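Local coordinates for protein lipase aflb (Neosartorya fumigata, PDB 6IDY) that probably hydrolyses ester bonds of lipids, as lipases of the alpha/beta-hydrolase fold do, and carries a bound calcium ion, at residues 16-20 against 416-420; 55-59 against 92-98; 240-245 against 294-300; 257-261 against 360-365; 194-198 against 211-215. One frame throughout, in Å; residues are numbered along the deposited sequence.

Contact 1: 16-20 against 416-420; sequences LVSIL and LIALA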
# COMPACT_ATOMS: atom_id res chain seq x y z
N LEU A 16 -19.55 1.84 4.38
CA LEU A 16 -19.14 2.00 2.99
C LEU A 16 -20.35 2.45 2.16
O LEU A 16 -20.23 3.38 1.36
CB LEU A 16 -18.57 0.67 2.47
CG LEU A 16 -17.77 0.66 1.18
CD1 LEU A 16 -16.47 1.39 1.34
CD2 LEU A 16 -17.45 -0.76 0.75
N VAL A 17 -21.53 1.84 2.42
CA VAL A 17 -22.81 2.16 1.78
C VAL A 17 -23.21 3.62 2.05
O VAL A 17 -23.49 4.34 1.09
CB VAL A 17 -23.93 1.14 2.17
CG1 VAL A 17 -25.33 1.69 1.89
CG2 VAL A 17 -23.72 -0.19 1.46
N SER A 18 -23.21 4.06 3.33
CA SER A 18 -23.58 5.42 3.73
C SER A 18 -22.64 6.48 3.13
O SER A 18 -23.12 7.49 2.62
CB SER A 18 -23.67 5.56 5.24
OG SER A 18 -22.39 5.64 5.85
N ILE A 19 -21.31 6.23 3.16
CA ILE A 19 -20.31 7.15 2.59
C ILE A 19 -20.56 7.32 1.08
O ILE A 19 -20.65 8.46 0.61
CB ILE A 19 -18.86 6.72 2.91
CG1 ILE A 19 -18.56 6.81 4.41
CG2 ILE A 19 -17.85 7.55 2.10
CD1 ILE A 19 -17.42 5.94 4.87
N LEU A 20 -20.71 6.21 0.36
CA LEU A 20 -20.94 6.24 -1.09
C LEU A 20 -22.30 6.83 -1.48
O LEU A 20 -22.38 7.51 -2.50
CB LEU A 20 -20.68 4.87 -1.73
CG LEU A 20 -19.22 4.40 -1.69
CD1 LEU A 20 -19.11 2.91 -1.79
CD2 LEU A 20 -18.38 5.09 -2.76
N LEU A 416 -13.06 -0.34 -3.42
CA LEU A 416 -14.36 0.19 -2.98
C LEU A 416 -14.18 1.08 -1.76
O LEU A 416 -14.82 2.12 -1.66
CB LEU A 416 -15.35 -0.95 -2.71
CG LEU A 416 -15.56 -1.97 -3.85
CD1 LEU A 416 -16.36 -3.16 -3.37
CD2 LEU A 416 -16.26 -1.33 -5.06
N ILE A 417 -13.29 0.69 -0.84
CA ILE A 417 -12.97 1.48 0.34
C ILE A 417 -12.18 2.73 -0.10
O ILE A 417 -12.51 3.85 0.32
CB ILE A 417 -12.20 0.65 1.40
CG1 ILE A 417 -13.12 -0.43 2.01
CG2 ILE A 417 -11.62 1.55 2.50
CD1 ILE A 417 -12.40 -1.49 2.82
N ALA A 418 -11.18 2.53 -0.99
CA ALA A 418 -10.36 3.62 -1.52
C ALA A 418 -11.23 4.71 -2.15
O ALA A 418 -11.01 5.89 -1.87
CB ALA A 418 -9.33 3.09 -2.51
N LEU A 419 -12.29 4.32 -2.91
CA LEU A 419 -13.20 5.28 -3.53
C LEU A 419 -14.00 6.04 -2.48
O LEU A 419 -14.07 7.27 -2.56
CB LEU A 419 -14.15 4.62 -4.55
CG LEU A 419 -15.07 5.60 -5.31
CD1 LEU A 419 -14.27 6.57 -6.17
CD2 LEU A 419 -16.10 4.88 -6.12
N ALA A 420 -14.58 5.32 -1.49
CA ALA A 420 -15.34 5.91 -0.40
C ALA A 420 -14.49 6.93 0.37
O ALA A 420 -14.96 8.05 0.59
CB ALA A 420 -15.83 4.82 0.54
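L16 lays its CD1 methyl over the backbone of 416-420, 3.5 Å from the carbonyl O of L416, while the same methyl meets the CB of A420 at 3.6 Å. This is helix-helix packing between a helix near the N-terminus and one late in the chain: helix 16-24 runs beside helix 414-424, the segment axes 9.8 Å apart at closest approach and inclined at 42°. The overlap depends on the first torsion of L16, which sets CG anti to the backbone N (chi1 -166°) and swings the isobutyl end across to the other helix. Here it crosses the L416 side chain at about a right angle, with CD2 on the L416 CB, and CD1 also reaches I417 CG1 at 3.9 Å.

A420 CB points at helix 16-24, and the larger side chains L16, I19 and, more loosely, L20 close round it. No hydrogen bond joins the segments, so shape and burial of apolar surface carry the contact. Helix 31-47 covers L20 and L419 through I40 and I36, and Y105 touches both I19 and I417. L20 CD2 meets L419 CD2 at 4.1 Å, and I19 CG2 comes 3.3 Å from the carbonyl O of A420.

Contact 2: 55-59 against 92-98; sequences RSTKD and GLIPADI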
# COMPACT_ATOMS: atom_id res chain seq x y z
N ARG A 55 -23.31 -18.93 -1.61
CA ARG A 55 -22.95 -17.86 -2.53
C ARG A 55 -23.89 -17.77 -3.75
O ARG A 55 -24.83 -18.56 -3.85
CB ARG A 55 -21.47 -17.96 -2.93
CG ARG A 55 -20.53 -17.45 -1.85
CD ARG A 55 -19.06 -17.47 -2.24
NE ARG A 55 -18.26 -16.72 -1.28
CZ ARG A 55 -16.93 -16.66 -1.28
NH1 ARG A 55 -16.23 -17.31 -2.20
NH2 ARG A 55 -16.29 -15.94 -0.37
N SER A 56 -23.65 -16.79 -4.65
CA SER A 56 -24.44 -16.54 -5.86
C SER A 56 -23.84 -17.20 -7.12
O SER A 56 -22.66 -17.57 -7.12
CB SER A 56 -24.61 -15.04 -6.07
OG SER A 56 -25.28 -14.73 -7.29
N THR A 57 -24.66 -17.33 -8.19
CA THR A 57 -24.29 -17.92 -9.48
C THR A 57 -23.22 -17.11 -10.22
O THR A 57 -22.39 -17.69 -10.92
CB THR A 57 -25.53 -18.19 -10.36
OG1 THR A 57 -25.11 -18.74 -11.61
CG2 THR A 57 -26.40 -16.95 -10.60
N LYS A 58 -23.23 -15.77 -10.06
CA LYS A 58 -22.27 -14.87 -10.70
C LYS A 58 -20.91 -14.87 -10.01
O LYS A 58 -19.94 -14.44 -10.62
CB LYS A 58 -22.83 -13.44 -10.81
CG LYS A 58 -24.14 -13.35 -11.60
CD LYS A 58 -24.07 -12.35 -12.74
CE LYS A 58 -25.32 -12.37 -13.59
NZ LYS A 58 -25.39 -13.59 -14.45
N ASP A 59 -20.83 -15.35 -8.74
CA ASP A 59 -19.59 -15.40 -7.96
C ASP A 59 -18.54 -16.32 -8.54
O ASP A 59 -18.88 -17.28 -9.24
CB ASP A 59 -19.87 -15.78 -6.50
CG ASP A 59 -20.59 -14.72 -5.69
OD1 ASP A 59 -20.29 -13.52 -5.88
OD2 ASP A 59 -21.43 -15.09 -4.84
N GLY A 92 -19.20 -8.84 -11.01
CA GLY A 92 -19.57 -9.60 -9.82
C GLY A 92 -18.42 -10.31 -9.15
O GLY A 92 -18.57 -11.44 -8.68
N LEU A 93 -17.25 -9.66 -9.10
CA LEU A 93 -16.05 -10.23 -8.49
C LEU A 93 -16.13 -10.34 -6.96
O LEU A 93 -15.58 -11.27 -6.38
CB LEU A 93 -14.80 -9.42 -8.92
CG LEU A 93 -13.42 -10.03 -8.62
CD1 LEU A 93 -13.15 -11.25 -9.45
CD2 LEU A 93 -12.33 -9.04 -8.89
N ILE A 94 -16.83 -9.39 -6.31
CA ILE A 94 -16.90 -9.38 -4.85
C ILE A 94 -18.17 -10.05 -4.34
O ILE A 94 -19.27 -9.54 -4.57
CB ILE A 94 -16.68 -7.97 -4.23
CG1 ILE A 94 -15.65 -7.10 -5.02
CG2 ILE A 94 -16.31 -8.07 -2.74
CD1 ILE A 94 -14.16 -7.70 -5.25
N PRO A 95 -18.04 -11.19 -3.62
CA PRO A 95 -19.24 -11.84 -3.07
C PRO A 95 -19.76 -11.08 -1.85
O PRO A 95 -19.04 -10.26 -1.26
CB PRO A 95 -18.77 -13.26 -2.72
CG PRO A 95 -17.30 -13.21 -2.69
CD PRO A 95 -16.81 -11.91 -3.23
N ALA A 96 -21.03 -11.34 -1.50
CA ALA A 96 -21.78 -10.72 -0.41
C ALA A 96 -21.07 -10.74 0.95
O ALA A 96 -21.06 -9.72 1.62
CB ALA A 96 -23.16 -11.34 -0.30
N ASP A 97 -20.47 -11.88 1.34
CA ASP A 97 -19.78 -12.02 2.62
C ASP A 97 -18.55 -11.10 2.71
O ASP A 97 -18.32 -10.48 3.76
CB ASP A 97 -19.43 -13.49 2.92
CG ASP A 97 -18.45 -14.14 1.95
OD1 ASP A 97 -18.59 -13.94 0.72
OD2 ASP A 97 -17.55 -14.88 2.43
N ILE A 98 -17.80 -10.97 1.60
CA ILE A 98 -16.62 -10.10 1.54
C ILE A 98 -17.10 -8.64 1.54
O ILE A 98 -16.59 -7.84 2.33
CB ILE A 98 -15.64 -10.49 0.40
CG1 ILE A 98 -15.03 -11.89 0.69
CG2 ILE A 98 -14.52 -9.43 0.23
CD1 ILE A 98 -14.29 -12.58 -0.45
O HOH W 1 -22.41 -13.64 -2.75
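R55 and D97 form a salt bridge at the first turn of helix 96-103. It lies at the junction of two helices, where G92 follows helix 81-90 in a Schellman motif and P95 takes the N-cap position of helix 96-103. R55 NH2 donates to both carboxylate oxygens of D97, each at 3.2 Å and each received on its syn lone pair; the bond to OD2 lies in the guanidinium plane, that to OD1 tilts 19° from it. NE adds a weak bond to OD1. NH2 thus forks between the two oxygens, with the carboxylate turned 55° from the guanidinium plane, and it is also shared with D406.

Packing covers one face of the guanidinium: P95 CG lies 3.6 Å above its plane, offset toward the rim. P95 also meets D59, whose OD1 is 3.4 Å from the P95 CA and is paired with K47.

The remaining polar contacts gather on D59 OD2. With CG beside its own backbone N (chi1 -70°), the carboxylate takes the S56 N-H on the anti side of OD2 at 2.8 Å, fastening its own loop. A water donates to the same D59 OD2 at 2.7 Å and accepts from the A96 N at 3.0 Å.

Contact 3: 240-245 against 294-300; sequences QWALKY and FIRTLRG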
# COMPACT_ATOMS: atom_id res chain seq x y z
N GLN A 240 10.22 5.73 2.14
CA GLN A 240 11.39 6.38 1.55
C GLN A 240 11.61 7.77 2.14
O GLN A 240 12.76 8.12 2.44
CB GLN A 240 11.26 6.44 0.01
CG GLN A 240 12.54 6.87 -0.71
CD GLN A 240 13.65 5.84 -0.75
OE1 GLN A 240 13.61 4.78 -0.09
NE2 GLN A 240 14.69 6.15 -1.52
N TRP A 241 10.53 8.55 2.33
CA TRP A 241 10.60 9.88 2.95
C TRP A 241 11.05 9.75 4.41
O TRP A 241 11.94 10.49 4.83
CB TRP A 241 9.25 10.64 2.83
CG TRP A 241 9.29 12.07 3.29
CD1 TRP A 241 9.19 12.52 4.58
CD2 TRP A 241 9.42 13.24 2.47
NE1 TRP A 241 9.25 13.89 4.61
CE2 TRP A 241 9.37 14.36 3.33
CE3 TRP A 241 9.59 13.45 1.09
CZ2 TRP A 241 9.49 15.68 2.85
CZ3 TRP A 241 9.67 14.75 0.61
CH2 TRP A 241 9.61 15.85 1.48
N ALA A 242 10.49 8.78 5.16
CA ALA A 242 10.87 8.52 6.56
C ALA A 242 12.35 8.14 6.66
O ALA A 242 13.07 8.69 7.50
CB ALA A 242 10.00 7.41 7.15
N LEU A 243 12.83 7.27 5.76
CA LEU A 243 14.23 6.84 5.73
C LEU A 243 15.17 8.01 5.41
O LEU A 243 16.21 8.16 6.06
CB LEU A 243 14.43 5.67 4.75
CG LEU A 243 13.79 4.33 5.14
CD1 LEU A 243 13.78 3.38 3.95
CD2 LEU A 243 14.49 3.70 6.36
N LYS A 244 14.79 8.85 4.45
CA LYS A 244 15.59 10.00 4.04
C LYS A 244 15.72 11.05 5.17
O LYS A 244 16.83 11.41 5.55
CB LYS A 244 14.99 10.65 2.77
CG LYS A 244 15.66 11.97 2.37
CD LYS A 244 15.32 12.38 0.94
CE LYS A 244 16.18 13.54 0.50
NZ LYS A 244 15.59 14.23 -0.67
N TYR A 245 14.57 11.54 5.68
CA TYR A 245 14.55 12.64 6.64
C TYR A 245 14.66 12.21 8.11
O TYR A 245 14.86 13.08 8.95
CB TYR A 245 13.34 13.53 6.38
CG TYR A 245 13.44 14.17 5.01
CD1 TYR A 245 14.40 15.15 4.74
CD2 TYR A 245 12.66 13.73 3.95
CE1 TYR A 245 14.53 15.71 3.47
CE2 TYR A 245 12.77 14.29 2.68
CZ TYR A 245 13.71 15.28 2.44
OH TYR A 245 13.82 15.83 1.19
N PHE A 294 6.76 17.63 -4.39
CA PHE A 294 6.92 16.55 -3.42
C PHE A 294 7.91 15.48 -3.93
O PHE A 294 8.87 15.17 -3.24
CB PHE A 294 5.57 15.90 -3.04
CG PHE A 294 5.80 14.69 -2.15
CD1 PHE A 294 6.12 14.85 -0.81
CD2 PHE A 294 5.84 13.41 -2.69
CE1 PHE A 294 6.42 13.75 -0.01
CE2 PHE A 294 6.16 12.31 -1.90
CZ PHE A 294 6.47 12.49 -0.58
N ILE A 295 7.63 14.91 -5.11
CA ILE A 295 8.43 13.86 -5.75
C ILE A 295 9.86 14.36 -6.02
O ILE A 295 10.81 13.66 -5.67
CB ILE A 295 7.71 13.30 -7.02
CG1 ILE A 295 6.41 12.53 -6.64
CG2 ILE A 295 8.63 12.45 -7.91
CD1 ILE A 295 6.55 11.30 -5.73
N ARG A 296 9.99 15.56 -6.60
CA ARG A 296 11.28 16.19 -6.90
C ARG A 296 12.10 16.39 -5.61
O ARG A 296 13.31 16.15 -5.62
CB ARG A 296 11.05 17.53 -7.61
CG ARG A 296 12.31 18.24 -8.11
CD ARG A 296 12.07 19.06 -9.38
NE ARG A 296 10.90 19.94 -9.28
CZ ARG A 296 9.72 19.70 -9.87
NH1 ARG A 296 9.55 18.61 -10.60
NH2 ARG A 296 8.72 20.55 -9.72
N THR A 297 11.44 16.83 -4.51
CA THR A 297 12.10 17.03 -3.21
C THR A 297 12.58 15.69 -2.67
O THR A 297 13.72 15.61 -2.22
CB THR A 297 11.17 17.75 -2.22
OG1 THR A 297 10.80 19.01 -2.77
CG2 THR A 297 11.83 17.97 -0.85
N LEU A 298 11.73 14.66 -2.72
CA LEU A 298 12.08 13.33 -2.23
C LEU A 298 13.27 12.75 -2.98
O LEU A 298 14.20 12.27 -2.35
CB LEU A 298 10.88 12.37 -2.30
CG LEU A 298 11.18 10.89 -1.95
CD1 LEU A 298 11.71 10.73 -0.51
CD2 LEU A 298 9.97 10.02 -2.18
N ARG A 299 13.22 12.81 -4.32
CA ARG A 299 14.23 12.23 -5.20
C ARG A 299 15.56 12.96 -5.21
O ARG A 299 16.56 12.37 -5.60
CB ARG A 299 13.68 12.08 -6.62
CG ARG A 299 12.52 11.09 -6.67
CD ARG A 299 11.98 10.93 -8.07
NE ARG A 299 12.89 10.19 -8.94
CZ ARG A 299 12.93 8.87 -9.04
NH1 ARG A 299 12.13 8.12 -8.29
NH2 ARG A 299 13.78 8.29 -9.88
N GLY A 300 15.58 14.21 -4.75
CA GLY A 300 16.82 14.98 -4.65
C GLY A 300 17.75 14.40 -3.59
O GLY A 300 17.30 13.64 -2.74
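The W241 indole is sandwiched: Y245 CE2, from its own helix, sits 3.3 Å above the centre of one face, and F294 CE1 lies 3.3 Å above the opposite face, toward the rim. The planes of the W241 six-membered ring and the F294 ring differ by only 21°, but the F294 ring is displaced, centroids 4.8 Å apart, with little face-to-face overlap. At the indole edge, near its plane, is L298 CB, 3.8 Å from W241 CE3, while L298 CD1 packs 3.7 Å from W241 CA. Both W241 and F294 carry CG anti to the backbone N, which reaches the rings across the gap. The Y245 ring is covered on one face by K244 CG, over its centre.

K244 supplies the polar half. Its chain runs extended to the C-terminal end of helix 293-299, where NZ donates to G300 O at 2.7 Å and to L298 O at 2.9 Å, both from above the carbonyl plane rather than on a lone pair. NZ also bonds the OH of Y245. Carbonyls at a helix end would favour its positive charge.

The two helix segments are inclined at 45°, their axes 10.8 Å apart. Helix 205-223 closes over W241 and F294, the latter through V205; Y438 bonds W241 NE1, and on the sheet side Q240 and L243 rest against F256 of strand 253-259.

Contact 4: 257-261 against 360-365; sequences IAISP and THEGVL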
# COMPACT_ATOMS: atom_id res chain seq x y z
N ILE A 257 10.51 -3.94 1.73
CA ILE A 257 9.83 -4.65 0.64
C ILE A 257 8.71 -3.73 0.16
O ILE A 257 7.79 -3.42 0.91
CB ILE A 257 9.34 -6.07 1.07
CG1 ILE A 257 10.53 -6.93 1.57
CG2 ILE A 257 8.59 -6.77 -0.08
CD1 ILE A 257 10.19 -7.92 2.70
N ALA A 258 8.83 -3.24 -1.07
CA ALA A 258 7.88 -2.29 -1.62
C ALA A 258 7.02 -2.87 -2.73
O ALA A 258 7.51 -3.15 -3.83
CB ALA A 258 8.62 -1.04 -2.07
N ILE A 259 5.73 -3.07 -2.42
CA ILE A 259 4.73 -3.60 -3.36
C ILE A 259 4.10 -2.44 -4.11
O ILE A 259 3.59 -1.50 -3.48
CB ILE A 259 3.66 -4.46 -2.61
CG1 ILE A 259 4.31 -5.48 -1.60
CG2 ILE A 259 2.70 -5.14 -3.58
CD1 ILE A 259 5.31 -6.58 -2.20
N SER A 260 4.16 -2.48 -5.46
CA SER A 260 3.64 -1.46 -6.39
C SER A 260 4.04 -0.04 -5.94
O SER A 260 3.15 0.81 -5.80
CB SER A 260 2.12 -1.57 -6.51
OG SER A 260 1.74 -2.85 -7.00
N PRO A 261 5.34 0.23 -5.65
CA PRO A 261 5.69 1.57 -5.16
C PRO A 261 5.76 2.61 -6.26
O PRO A 261 6.24 2.32 -7.35
CB PRO A 261 7.04 1.35 -4.50
CG PRO A 261 7.66 0.24 -5.31
CD PRO A 261 6.54 -0.63 -5.76
N THR A 360 -2.99 -6.39 -10.98
CA THR A 360 -3.30 -4.97 -10.79
C THR A 360 -2.37 -4.35 -9.74
O THR A 360 -1.52 -5.03 -9.16
CB THR A 360 -4.76 -4.86 -10.36
OG1 THR A 360 -4.93 -5.67 -9.20
CG2 THR A 360 -5.75 -5.31 -11.44
N HIS A 361 -2.54 -3.04 -9.48
CA HIS A 361 -1.80 -2.29 -8.47
C HIS A 361 -1.95 -3.00 -7.12
O HIS A 361 -0.95 -3.28 -6.46
CB HIS A 361 -2.38 -0.87 -8.41
CG HIS A 361 -1.68 0.06 -7.47
ND1 HIS A 361 -0.40 0.53 -7.72
CD2 HIS A 361 -2.14 0.63 -6.34
CE1 HIS A 361 -0.12 1.34 -6.72
NE2 HIS A 361 -1.14 1.45 -5.87
N GLU A 362 -3.20 -3.35 -6.76
CA GLU A 362 -3.58 -4.10 -5.56
C GLU A 362 -3.23 -5.59 -5.70
O GLU A 362 -2.83 -6.20 -4.73
CB GLU A 362 -5.07 -3.89 -5.18
CG GLU A 362 -6.12 -4.34 -6.20
CD GLU A 362 -6.33 -3.48 -7.44
OE1 GLU A 362 -5.69 -2.41 -7.55
OE2 GLU A 362 -7.13 -3.88 -8.32
N GLY A 363 -3.34 -6.11 -6.92
CA GLY A 363 -3.06 -7.51 -7.27
C GLY A 363 -1.67 -8.02 -6.95
O GLY A 363 -1.50 -9.21 -6.71
N VAL A 364 -0.66 -7.13 -6.94
CA VAL A 364 0.72 -7.53 -6.62
C VAL A 364 0.79 -8.06 -5.15
O VAL A 364 1.60 -8.93 -4.86
CB VAL A 364 1.79 -6.44 -6.96
CG1 VAL A 364 3.21 -6.97 -6.78
CG2 VAL A 364 1.61 -5.92 -8.38
N LEU A 365 -0.15 -7.61 -4.27
CA LEU A 365 -0.25 -8.08 -2.88
C LEU A 365 -0.54 -9.59 -2.77
O LEU A 365 -0.21 -10.21 -1.76
CB LEU A 365 -1.31 -7.28 -2.10
CG LEU A 365 -1.02 -5.80 -1.84
CD1 LEU A 365 -2.29 -5.06 -1.45
CD2 LEU A 365 0.08 -5.62 -0.79
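The S260 hydroxyl donates through OG to the carbonyl O of H361 at 2.8 Å, in the carbonyl plane and on a lone pair, joining the end of strand 253-259 to the histidine loop of an alpha/beta-hydrolase core. The hydroxyl sits beside its own backbone N (chi1 -60°), which turns OG to the loop and leaves the S260 CB 3.5 Å from H361 ND1. V364 packs on the same hydroxyl through CG2, and its CG1 meets I259 CG2 at 3.7 Å. L365 completes the apolar patch, with CD2 on that same I259 methyl.

One shell out, the H361 imidazole bonds D318 OD2 through ND1 and S233 OG through NE2, an arrangement consistent with a Ser-His-Asp catalytic triad. S260 thus bonds the backbone of the residue that is probably the catalytic histidine, consistent with a second-shell position. The H361 carbonyl has two donors, S260 OG and W232 NE1, and its N-H is taken by E319. I313 of the neighbouring strand 310-314 packs on I259 and V364.

Beyond these, T360 makes an ST motif: its OG1, which also bonds E412, accepts from the G363 N at 2.8 Å, with an N-H...O angle of 134°.

Contact 5: 194-198 against 211-215; sequences WLNIP and YVAYA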
# COMPACT_ATOMS: atom_id res chain seq x y z
N TRP A 194 0.73 -3.42 11.94
CA TRP A 194 0.34 -2.57 10.82
C TRP A 194 0.06 -1.15 11.27
O TRP A 194 -0.32 -0.90 12.41
CB TRP A 194 -0.79 -3.16 9.96
CG TRP A 194 -1.99 -3.63 10.71
CD1 TRP A 194 -3.09 -2.89 11.03
CD2 TRP A 194 -2.27 -4.98 11.12
NE1 TRP A 194 -4.02 -3.69 11.67
CE2 TRP A 194 -3.54 -4.98 11.73
CE3 TRP A 194 -1.54 -6.18 11.06
CZ2 TRP A 194 -4.12 -6.14 12.25
CZ3 TRP A 194 -2.11 -7.33 11.60
CH2 TRP A 194 -3.38 -7.30 12.19
N LEU A 195 0.35 -0.22 10.38
CA LEU A 195 0.22 1.19 10.66
C LEU A 195 -1.03 1.77 10.03
O LEU A 195 -1.11 1.89 8.82
CB LEU A 195 1.49 1.89 10.16
CG LEU A 195 1.66 3.36 10.44
CD1 LEU A 195 1.90 3.63 11.93
CD2 LEU A 195 2.82 3.89 9.64
N ASN A 196 -2.02 2.11 10.86
CA ASN A 196 -3.22 2.73 10.33
C ASN A 196 -2.97 4.24 10.30
O ASN A 196 -3.05 4.89 11.35
CB ASN A 196 -4.46 2.36 11.15
CG ASN A 196 -4.83 0.91 11.05
OD1 ASN A 196 -4.99 0.36 9.95
ND2 ASN A 196 -4.97 0.25 12.19
N ILE A 197 -2.57 4.76 9.13
CA ILE A 197 -2.28 6.19 8.95
C ILE A 197 -3.60 6.98 8.99
O ILE A 197 -4.51 6.64 8.23
CB ILE A 197 -1.44 6.46 7.67
CG1 ILE A 197 -0.04 5.77 7.77
CG2 ILE A 197 -1.31 7.97 7.39
CD1 ILE A 197 0.79 5.72 6.46
N PRO A 198 -3.74 7.98 9.90
CA PRO A 198 -5.00 8.75 9.97
C PRO A 198 -5.37 9.40 8.64
O PRO A 198 -4.49 9.82 7.88
CB PRO A 198 -4.73 9.79 11.07
CG PRO A 198 -3.61 9.20 11.89
CD PRO A 198 -2.76 8.47 10.90
N TYR A 211 4.46 8.93 10.67
CA TYR A 211 3.90 7.73 11.27
C TYR A 211 4.78 6.52 10.99
O TYR A 211 4.93 5.69 11.87
CB TYR A 211 2.46 7.50 10.80
CG TYR A 211 1.50 8.56 11.31
CD1 TYR A 211 0.86 8.40 12.54
CD2 TYR A 211 1.28 9.73 10.60
CE1 TYR A 211 0.00 9.38 13.03
CE2 TYR A 211 0.43 10.72 11.09
CZ TYR A 211 -0.22 10.54 12.30
OH TYR A 211 -1.09 11.49 12.77
N VAL A 212 5.40 6.46 9.79
CA VAL A 212 6.32 5.39 9.40
C VAL A 212 7.62 5.53 10.19
O VAL A 212 8.08 4.54 10.77
CB VAL A 212 6.58 5.31 7.87
CG1 VAL A 212 7.57 4.19 7.53
CG2 VAL A 212 5.28 5.10 7.10
N ALA A 213 8.21 6.74 10.22
CA ALA A 213 9.46 7.03 10.95
C ALA A 213 9.29 6.69 12.43
O ALA A 213 10.15 5.99 12.98
CB ALA A 213 9.85 8.49 10.79
N TYR A 214 8.17 7.12 13.05
CA TYR A 214 7.94 6.79 14.45
C TYR A 214 7.72 5.29 14.65
O TYR A 214 8.31 4.74 15.58
CB TYR A 214 6.81 7.62 15.09
CG TYR A 214 6.70 7.39 16.58
CD1 TYR A 214 7.52 8.07 17.47
CD2 TYR A 214 5.80 6.46 17.10
CE1 TYR A 214 7.44 7.85 18.85
CE2 TYR A 214 5.72 6.22 18.47
CZ TYR A 214 6.54 6.92 19.34
OH TYR A 214 6.45 6.68 20.69
N ALA A 215 6.91 4.64 13.78
CA ALA A 215 6.64 3.20 13.87
C ALA A 215 7.93 2.40 13.80
O ALA A 215 8.12 1.48 14.59
CB ALA A 215 5.68 2.76 12.77
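P198 and Y211 make a CH-pi contact. The proline CD lies over the tyrosine face, 3.7 Å from the centroid and 17° off the ring normal, displaced slightly toward the rim. The two side chains come from opposite directions, and P198 CG reaches further along, to 3.5 Å from the Y211 OH. Y211 carries CG beside its own backbone N (chi1 -68°), which stretches the ring back along the helix to where the chain leaves the strand.

Aliphatic packing supplies the rest. L195, the last residue of strand 190-195, points its side chain at helix 205-223, with CG anti to the backbone N (chi1 -175°). Both its methyls lie on the Y211 backbone, CD2 3.5 Å from the Y211 C and CD1 3.7 Å from the Y211 O. CD2 also meets V212 CG2 at 3.7 Å, and CD1 reaches A215 CB at 4.0 Å, one turn on. I197 adds a looser touch, its CG1 4.3 Å from Y211 CB.

In the fold, helix 205-223 is the helix of a beta-alpha-beta crossover between the parallel strands 190-195 and 227-232, here lying against the first of them. I147 of the short edge strand 147-148 touches L195 and A215, L143 of helix 140-145 lies on Y211, and D238 of helix 235-245 lies on I197 and V212.

No hydrogen bond crosses between the segments, and nearly all the touching residues are buried. The strand end and the helix are therefore matched by shape and hydrophobic burial, with the tyrosine face receiving the C-H of P198 CD, and CG beside the hydroxyl.

How the contacts relate
Contact 4, whose centre is about 7 Å from that of the chain, holds the probable triad histidine. Contacts 4 and 5 reach the same sheet, their centres 18 Å apart. Contacts 3 and 5 touch directly: A242 CB meets A213 N at 3.6 Å, packing helix 235-245 on helix 205-223. The bound calcium ion, with D255 of strand 253-259 among its ligands, is about 14 Å from the I259 side chain of contact 4. Contacts 1 and 2 lie on the same side of the chain's centre, nearest atoms about 4 Å apart; contact 1 joins a helix near the N-terminus to one late in the chain and encloses all the other contacts along the sequence.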